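Local atomic coordinates of major capsid protein (Faustovirus, PDB entry 5J7O), a protein that forms the main building block of the Faustovirus capsid as a double jelly-roll protein that assembles into trimers. Residues Tyr177-Gly182 with Gly282-Lys287; Glu327-Ile332 with Ser381-Thr386; Ala110-Ser115 with Gly385-Gln390. All blocks are in the same frame, centred on the assembly; numbering follows the deposited sequence.

Contact 1: residues Tyr177-Gly182 with Gly282-Lys287; sequences YCEYPG and GAQTPK
Tyr177 and Gln284 mark the closest approach of the two backbones, and two hydrogen bonds fasten Tyr177-Gly182 to Gly282-Lys287 there. One runs between main chains: Tyr177 N donates to Ala283 O over 2.7 Å. The other comes from a side chain, with Gln284 NE2 donating to Cys178 O at 2.8 Å. The accepting oxygen lies nearly in the plane of the glutamine amide, but the nitrogen stands above the Cys178 carbonyl plane, 39° out of it.

Gln284 reaches this place by folding back. Its CG is anti to its own carbonyl carbon (chi1 -77°), and a bend at chi2 (73°) swings the amide across the chain that follows Tyr177. Gln284 CG ends 3.5 Å from Tyr177 O, and Gln284 NE2 lies 3.4 Å from Pro181 CD on the proline ring. Because Gln284 OE1 also accepts from Glu229 N, the amide is gripped at both ends and its rotation is fixed. Tyr177 completes the tight part: Ala283 O meets its ring at the edge, in plane, and Tyr177 CD1 packs 3.9 Å from Ala283 CB.

Toward Glu179 the fit is looser and less buried. Its chain crosses that of Gln284 at about a right angle, with Glu179 CG 3.9 Å from Gln284 CG, while its carboxylate turns to His469 for a hydrogen bond through OE1. Tyr180, the N-cap residue of the next helix, directs its CB away.

The contact thus sits where strand 170-177 hands over to helix 181-185, against the loop joining strands 273-280 and 293-298. Leu293 of the latter strand touches both Tyr177 and Ala283, strand 333-336 lies against Cys178, and Arg274 of a second subunit packs on Gln284.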
loop_
_atom_site.group_PDB
_atom_site.type_symbol
_atom_site.label_atom_id
_atom_site.label_comp_id
_atom_site.label_asym_id
_atom_site.label_seq_id
_atom_site.Cartn_x
_atom_site.Cartn_y
_atom_site.Cartn_z
ATOM N N TYR B 177 -5.089 4.091 -22.852
ATOM C CA TYR B 177 -5.793 5.247 -22.322
ATOM C C TYR B 177 -4.861 6.082 -21.453
ATOM O O TYR B 177 -3.912 5.571 -20.851
ATOM C CB TYR B 177 -7.023 4.820 -21.514
ATOM C CG TYR B 177 -8.226 4.505 -22.371
ATOM C CD1 TYR B 177 -8.451 3.217 -22.843
ATOM C CD2 TYR B 177 -9.128 5.499 -22.725
ATOM C CE1 TYR B 177 -9.550 2.927 -23.638
ATOM C CE2 TYR B 177 -10.227 5.220 -23.520
ATOM C CZ TYR B 177 -10.433 3.934 -23.972
ATOM O OH TYR B 177 -11.526 3.657 -24.762
ATOM N N CYS B 178 -5.134 7.381 -21.402
ATOM C CA CYS B 178 -4.423 8.233 -20.465
ATOM C C CYS B 178 -4.755 7.813 -19.035
ATOM O O CYS B 178 -5.748 7.129 -18.775
ATOM C CB CYS B 178 -4.789 9.694 -20.688
ATOM S SG CYS B 178 -6.469 10.125 -20.189
ATOM N N GLU B 179 -3.885 8.193 -18.104
ATOM C CA GLU B 179 -4.137 7.881 -16.705
ATOM C C GLU B 179 -5.350 8.656 -16.213
ATOM O O GLU B 179 -5.540 9.828 -16.552
ATOM C CB GLU B 179 -2.913 8.195 -15.850
ATOM C CG GLU B 179 -1.802 7.170 -15.991
ATOM C CD GLU B 179 -0.738 7.310 -14.924
ATOM O OE1 GLU B 179 -0.489 8.449 -14.480
ATOM O OE2 GLU B 179 -0.158 6.278 -14.525
ATOM N N TYR B 180 -6.181 7.976 -15.429
ATOM C CA TYR B 180 -7.433 8.524 -14.924
ATOM C C TYR B 180 -8.305 9.079 -16.054
ATOM O O TYR B 180 -8.628 10.270 -16.072
ATOM C CB TYR B 180 -7.162 9.587 -13.869
ATOM C CG TYR B 180 -6.317 9.047 -12.740
ATOM C CD1 TYR B 180 -6.873 8.229 -11.769
ATOM C CD2 TYR B 180 -4.959 9.329 -12.661
ATOM C CE1 TYR B 180 -6.110 7.719 -10.740
ATOM C CE2 TYR B 180 -4.186 8.822 -11.634
ATOM C CZ TYR B 180 -4.768 8.018 -10.676
ATOM O OH TYR B 180 -4.009 7.508 -9.648
ATOM N N PRO B 181 -8.711 8.232 -17.011
ATOM C CA PRO B 181 -9.490 8.746 -18.149
ATOM C C PRO B 181 -10.811 9.360 -17.733
ATOM O O PRO B 181 -11.253 10.341 -18.342
ATOM C CB PRO B 181 -9.695 7.503 -19.029
ATOM C CG PRO B 181 -8.753 6.459 -18.496
ATOM C CD PRO B 181 -8.573 6.769 -17.050
ATOM N N GLY B 182 -11.451 8.812 -16.701
ATOM C CA GLY B 182 -12.716 9.368 -16.258
ATOM C C GLY B 182 -12.577 10.767 -15.701
ATOM O O GLY B 182 -13.540 11.535 -15.689
ATOM N N GLY B 282 -4.559 -3.174 -17.746
ATOM C CA GLY B 282 -5.836 -2.527 -17.956
ATOM C C GLY B 282 -5.820 -1.438 -19.008
ATOM O O GLY B 282 -5.131 -1.553 -20.026
ATOM N N ALA B 283 -6.574 -0.365 -18.759
ATOM C CA ALA B 283 -6.775 0.663 -19.774
ATOM C C ALA B 283 -5.497 1.432 -20.086
ATOM O O ALA B 283 -5.348 1.951 -21.199
ATOM C CB ALA B 283 -7.874 1.628 -19.332
ATOM N N GLN B 284 -4.567 1.522 -19.135
ATOM C CA GLN B 284 -3.337 2.273 -19.355
ATOM C C GLN B 284 -2.220 1.434 -19.959
ATOM O O GLN B 284 -1.244 2.002 -20.463
ATOM C CB GLN B 284 -2.849 2.897 -18.043
ATOM C CG GLN B 284 -3.622 4.138 -17.617
ATOM C CD GLN B 284 -5.017 3.823 -17.112
ATOM O OE1 GLN B 284 -5.225 2.840 -16.401
ATOM N NE2 GLN B 284 -5.981 4.658 -17.479
ATOM N N THR B 285 -2.335 0.112 -19.922
ATOM C CA THR B 285 -1.314 -0.750 -20.510
ATOM C C THR B 285 -1.556 -0.891 -22.010
ATOM O O THR B 285 -2.673 -1.223 -22.421
ATOM C CB THR B 285 -1.321 -2.124 -19.841
ATOM O OG1 THR B 285 -0.872 -2.000 -18.485
ATOM C CG2 THR B 285 -0.410 -3.088 -20.581
ATOM N N PRO B 286 -0.549 -0.645 -22.848
ATOM C CA PRO B 286 -0.763 -0.700 -24.302
ATOM C C PRO B 286 -1.131 -2.105 -24.759
ATOM O O PRO B 286 -0.483 -3.086 -24.389
ATOM C CB PRO B 286 0.589 -0.257 -24.876
ATOM C CG PRO B 286 1.281 0.450 -23.751
ATOM C CD PRO B 286 0.823 -0.236 -22.505
ATOM N N LYS B 287 -2.180 -2.192 -25.575
ATOM C CA LYS B 287 -2.680 -3.467 -26.067
ATOM C C LYS B 287 -3.016 -3.350 -27.546
ATOM O O LYS B 287 -3.318 -2.262 -28.045
ATOM C CB LYS B 287 -3.927 -3.925 -25.299
ATOM C CG LYS B 287 -3.721 -4.107 -23.807
ATOM C CD LYS B 287 -5.006 -4.556 -23.134
ATOM C CE LYS B 287 -4.803 -4.775 -21.645
ATOM N NZ LYS B 287 -6.029 -5.312 -20.992
#

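Contact 2: residues Glu327-Ile332 with Ser381-Thr386; sequences EQQSNI and SSIDGT
A single side-chain amide, that of Gln329, does almost all the joining here, reaching Asp384 O across backbones whose nearest CA atoms, those of Gln329 and Gly385, stay 7.4 Å apart. The two partners are a short 3-10 turn at 329-331 and an Asx turn built on Asp384, both in surface loops between strands of the jelly-roll fold. Gln329 NE2 donates to Asp384 O over 2.7 Å in a nearly straight bond (175°), the oxygen lying in the plane of the amide and the nitrogen above the carbonyl plane. With CG anti to the backbone N (chi1 -174°) and the chain extended beyond it, the glutamine spans the gap at full stretch. Its NE2 also donates to Gln387 OE1, so two bonds hold that nitrogen.

Ile383 comes from the opposite direction and brings its terminal methyl beside the amide, Ile383 CD1 being 3.6 Å from Gln329 OE1. The same methyl brushes Ser330 CA. Gln329 OE1 also rests 3.4 Å from Gly385 CA. The turn receiving the amide is closed by Asp384 OD1, which accepts from Thr386 OG1 at 2.6 Å and from Thr386 N at 3.1 Å, both reaching it from the same face of the carboxylate.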
loop_
_atom_site.group_PDB
_atom_site.type_symbol
_atom_site.label_atom_id
_atom_site.label_comp_id
_atom_site.label_asym_id
_atom_site.label_seq_id
_atom_site.Cartn_x
_atom_site.Cartn_y
_atom_site.Cartn_z
ATOM N N GLU B 327 -14.093 15.751 -23.417
ATOM C CA GLU B 327 -12.785 16.017 -23.993
ATOM C C GLU B 327 -12.675 15.409 -25.393
ATOM O O GLU B 327 -13.397 14.475 -25.755
ATOM C CB GLU B 327 -11.693 15.458 -23.076
ATOM C CG GLU B 327 -10.263 15.730 -23.513
ATOM C CD GLU B 327 -9.930 17.207 -23.547
ATOM O OE1 GLU B 327 -9.891 17.834 -22.468
ATOM O OE2 GLU B 327 -9.712 17.742 -24.654
ATOM N N GLN B 328 -11.767 15.970 -26.190
ATOM C CA GLN B 328 -11.449 15.393 -27.489
ATOM C C GLN B 328 -10.855 13.999 -27.315
ATOM O O GLN B 328 -10.240 13.685 -26.292
ATOM C CB GLN B 328 -10.467 16.289 -28.246
ATOM C CG GLN B 328 -10.800 17.771 -28.194
ATOM C CD GLN B 328 -9.775 18.622 -28.920
ATOM O OE1 GLN B 328 -9.363 18.301 -30.034
ATOM N NE2 GLN B 328 -9.355 19.712 -28.287
ATOM N N GLN B 329 -11.041 13.156 -28.335
ATOM C CA GLN B 329 -10.544 11.785 -28.255
ATOM C C GLN B 329 -9.023 11.751 -28.169
ATOM O O GLN B 329 -8.452 10.900 -27.478
ATOM C CB GLN B 329 -11.023 10.975 -29.460
ATOM C CG GLN B 329 -10.670 9.495 -29.378
ATOM C CD GLN B 329 -10.628 8.820 -30.735
ATOM O OE1 GLN B 329 -10.320 9.451 -31.747
ATOM N NE2 GLN B 329 -10.938 7.529 -30.763
ATOM N N SER B 330 -8.352 12.674 -28.861
ATOM C CA SER B 330 -6.895 12.676 -28.925
ATOM C C SER B 330 -6.234 12.980 -27.586
ATOM O O SER B 330 -5.014 12.816 -27.472
ATOM C CB SER B 330 -6.425 13.680 -29.979
ATOM O OG SER B 330 -7.156 14.891 -29.895
ATOM N N ASN B 331 -6.991 13.417 -26.582
ATOM C CA ASN B 331 -6.459 13.630 -25.241
ATOM C C ASN B 331 -6.801 12.497 -24.285
ATOM O O ASN B 331 -6.380 12.534 -23.125
ATOM C CB ASN B 331 -6.973 14.956 -24.670
ATOM C CG ASN B 331 -6.352 16.161 -25.344
ATOM O OD1 ASN B 331 -5.211 16.111 -25.801
ATOM N ND2 ASN B 331 -7.101 17.257 -25.404
ATOM N N ILE B 332 -7.547 11.493 -24.740
ATOM C CA ILE B 332 -7.977 10.387 -23.900
ATOM C C ILE B 332 -7.337 9.072 -24.329
ATOM O O ILE B 332 -6.902 8.285 -23.485
ATOM C CB ILE B 332 -9.518 10.274 -23.902
ATOM C CG1 ILE B 332 -10.148 11.566 -23.378
ATOM C CG2 ILE B 332 -9.975 9.075 -23.085
ATOM C CD1 ILE B 332 -9.707 11.936 -21.981
ATOM N N SER B 381 0.240 4.353 -38.224
ATOM C CA SER B 381 -0.687 3.592 -37.393
ATOM C C SER B 381 -1.173 4.513 -36.282
ATOM O O SER B 381 -0.396 4.882 -35.393
ATOM C CB SER B 381 -0.021 2.338 -36.829
ATOM O OG SER B 381 -0.950 1.543 -36.114
ATOM N N SER B 382 -2.448 4.889 -36.335
ATOM C CA SER B 382 -3.006 5.905 -35.453
ATOM C C SER B 382 -4.300 5.393 -34.828
ATOM O O SER B 382 -4.789 4.308 -35.153
ATOM C CB SER B 382 -3.248 7.215 -36.211
ATOM O OG SER B 382 -4.092 7.004 -37.329
ATOM N N ILE B 383 -4.859 6.201 -33.921
ATOM C CA ILE B 383 -6.074 5.802 -33.218
ATOM C C ILE B 383 -7.277 5.880 -34.156
ATOM O O ILE B 383 -7.283 6.601 -35.161
ATOM C CB ILE B 383 -6.292 6.667 -31.966
ATOM C CG1 ILE B 383 -6.514 8.131 -32.354
ATOM C CG2 ILE B 383 -5.109 6.538 -31.018
ATOM C CD1 ILE B 383 -6.740 9.050 -31.171
ATOM N N ASP B 384 -8.315 5.119 -33.812
ATOM C CA ASP B 384 -9.544 5.084 -34.598
ATOM C C ASP B 384 -10.407 6.281 -34.215
ATOM O O ASP B 384 -10.999 6.308 -33.131
ATOM C CB ASP B 384 -10.288 3.771 -34.367
ATOM C CG ASP B 384 -11.408 3.545 -35.369
ATOM O OD1 ASP B 384 -11.763 4.491 -36.105
ATOM O OD2 ASP B 384 -11.941 2.417 -35.418
ATOM N N GLY B 385 -10.484 7.268 -35.107
ATOM C CA GLY B 385 -11.271 8.462 -34.854
ATOM C C GLY B 385 -12.770 8.253 -34.880
ATOM O O GLY B 385 -13.510 9.175 -34.523
ATOM N N THR B 386 -13.234 7.075 -35.295
ATOM C CA THR B 386 -14.652 6.751 -35.293
ATOM C C THR B 386 -15.070 5.963 -34.060
ATOM O O THR B 386 -16.182 5.425 -34.030
ATOM C CB THR B 386 -15.027 5.970 -36.555
ATOM O OG1 THR B 386 -14.249 4.769 -36.631
ATOM C CG2 THR B 386 -14.782 6.811 -37.800
#

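Contact 3: residues Ala110-Ser115 with Gly385-Gln390; sequences AATSAS and GTQAVQ
Ala110 N donates to Ala388 O over 3.1 Å, at a point where the two CA atoms are 5.7 Å apart. This carries the antiparallel pairing of strands 99-109 and 389-401 just past their ends.

At the carbonyl of the same alanine, on the same side of the chain, a side chain takes over from the main chain. Gln387 NE2 donates to Ala110 O at 2.8 Å, in the carbonyl plane and almost straight (173°), and that oxygen lies close to the plane of the glutamine amide as well. Both polar backbone atoms of Ala110 are therefore bound by the 385-390 segment. Gln387 runs out with CG opposite its backbone N (chi1 -175°) and an extended chain, which brings the buried amide up to the Ala110 carbonyl. Thr112 crosses it there at about a right angle, its methyl CG2 lying 3.7 Å from Gln387 NE2. The amide has further partners: NE2 is also bonded to Tyr177 OH, and OE1 to Tyr85 OH, so its orientation is well defined.

Gln390 works from the more exposed side. Its extended chain lies against the methyl of Ala110, with Gln390 CD 3.6 Å from Ala110 CB and Gln390 OE1 3.5 Å from Ala110 CA. These are van der Waals contacts, since the polar end of Gln390 finds its partner in Gln292, through OE1. Ala110 is thus embraced by a buried glutamine and a surface one.

In the jelly-roll, the contact lies where strand 99-109 ends and strand 389-401 begins, at the end of their pairing in the antiparallel sheet. Leu109 of the first strand touches Gln387 and Val389, and Leu333 of strand 333-336 packs against both Thr112 and Gln387.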
loop_
_atom_site.group_PDB
_atom_site.type_symbol
_atom_site.label_atom_id
_atom_site.label_comp_id
_atom_site.label_asym_id
_atom_site.label_seq_id
_atom_site.Cartn_x
_atom_site.Cartn_y
_atom_site.Cartn_z
ATOM N N ALA B 110 -16.273 2.313 -26.878
ATOM C CA ALA B 110 -16.174 1.084 -27.653
ATOM C C ALA B 110 -14.751 0.541 -27.650
ATOM O O ALA B 110 -13.773 1.292 -27.585
ATOM C CB ALA B 110 -16.636 1.327 -29.091
ATOM N N ALA B 111 -14.644 -0.787 -27.707
ATOM C CA ALA B 111 -13.350 -1.424 -27.903
ATOM C C ALA B 111 -12.709 -0.895 -29.177
ATOM O O ALA B 111 -13.386 -0.672 -30.185
ATOM C CB ALA B 111 -13.507 -2.943 -27.972
ATOM N N THR B 112 -11.399 -0.678 -29.130
ATOM C CA THR B 112 -10.751 0.094 -30.177
ATOM C C THR B 112 -9.328 -0.405 -30.389
ATOM O O THR B 112 -8.717 -1.005 -29.501
ATOM C CB THR B 112 -10.761 1.589 -29.830
ATOM O OG1 THR B 112 -10.340 2.358 -30.962
ATOM C CG2 THR B 112 -9.843 1.871 -28.653
ATOM N N SER B 113 -8.815 -0.155 -31.592
ATOM C CA SER B 113 -7.465 -0.555 -31.960
ATOM C C SER B 113 -6.918 0.445 -32.968
ATOM O O SER B 113 -7.658 1.244 -33.548
ATOM C CB SER B 113 -7.435 -1.976 -32.531
ATOM O OG SER B 113 -8.100 -2.041 -33.781
ATOM N N ALA B 114 -5.606 0.386 -33.176
ATOM C CA ALA B 114 -4.953 1.287 -34.110
ATOM C C ALA B 114 -5.089 0.773 -35.541
ATOM O O ALA B 114 -5.384 -0.400 -35.785
ATOM C CB ALA B 114 -3.477 1.457 -33.751
ATOM N N SER B 115 -4.871 1.675 -36.493
ATOM C CA SER B 115 -4.941 1.307 -37.899
ATOM C C SER B 115 -3.633 0.659 -38.345
ATOM O O SER B 115 -2.597 0.767 -37.686
ATOM C CB SER B 115 -5.249 2.529 -38.767
ATOM O OG SER B 115 -4.171 3.448 -38.765
ATOM N N GLY B 385 -10.484 7.268 -35.107
ATOM C CA GLY B 385 -11.271 8.462 -34.854
ATOM C C GLY B 385 -12.770 8.253 -34.880
ATOM O O GLY B 385 -13.510 9.175 -34.523
ATOM N N THR B 386 -13.234 7.075 -35.295
ATOM C CA THR B 386 -14.652 6.751 -35.293
ATOM C C THR B 386 -15.070 5.963 -34.060
ATOM O O THR B 386 -16.182 5.425 -34.030
ATOM C CB THR B 386 -15.027 5.970 -36.555
ATOM O OG1 THR B 386 -14.249 4.769 -36.631
ATOM C CG2 THR B 386 -14.782 6.811 -37.800
ATOM N N GLN B 387 -14.207 5.876 -33.048
ATOM C CA GLN B 387 -14.556 5.171 -31.821
ATOM C C GLN B 387 -15.756 5.839 -31.166
ATOM O O GLN B 387 -15.721 7.031 -30.847
ATOM C CB GLN B 387 -13.371 5.148 -30.860
ATOM C CG GLN B 387 -13.624 4.317 -29.612
ATOM C CD GLN B 387 -12.784 4.757 -28.433
ATOM O OE1 GLN B 387 -12.238 5.861 -28.423
ATOM N NE2 GLN B 387 -12.677 3.896 -27.428
ATOM N N ALA B 388 -16.816 5.067 -30.962
ATOM C CA ALA B 388 -18.086 5.610 -30.510
ATOM C C ALA B 388 -18.182 5.615 -28.990
ATOM O O ALA B 388 -17.625 4.751 -28.306
ATOM C CB ALA B 388 -19.250 4.809 -31.094
ATOM N N VAL B 389 -18.888 6.616 -28.468
ATOM C CA VAL B 389 -19.366 6.597 -27.089
ATOM C C VAL B 389 -20.666 5.798 -27.104
ATOM O O VAL B 389 -21.717 6.305 -27.498
ATOM C CB VAL B 389 -19.569 8.007 -26.528
ATOM C CG1 VAL B 389 -20.209 7.941 -25.148
ATOM C CG2 VAL B 389 -18.243 8.751 -26.468
ATOM N N GLN B 390 -20.592 4.534 -26.690
ATOM C CA GLN B 390 -21.711 3.619 -26.876
ATOM C C GLN B 390 -22.864 3.879 -25.917
ATOM O O GLN B 390 -24.003 3.527 -26.238
ATOM C CB GLN B 390 -21.227 2.175 -26.734
ATOM C CG GLN B 390 -20.162 1.798 -27.752
ATOM C CD GLN B 390 -19.762 0.341 -27.673
ATOM O OE1 GLN B 390 -19.290 -0.131 -26.638
ATOM N NE2 GLN B 390 -19.950 -0.383 -28.771
#

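How the contacts relate
The three contacts cluster on one part of the fold: the centres of contacts 2 and 3 are about 8 Å apart, and that of contact 1 lies about 13 Å from contact 2 and 14 Å from contact 3. Contact 3 brackets contact 1 in sequence, and contact 1 is complete before contact 2 begins; the second segments of contacts 2 and 3 overlap just ahead of strand 389-401, sharing Gly385 and Thr386. Direct bridges join them: Cys178 N to Ile332 O at 2.9 Å, and Ser115 N to Ser382 O at 3.0 Å. Together they tie loops far apart in sequence into one connected patch, which at contact 1 also borders a second subunit.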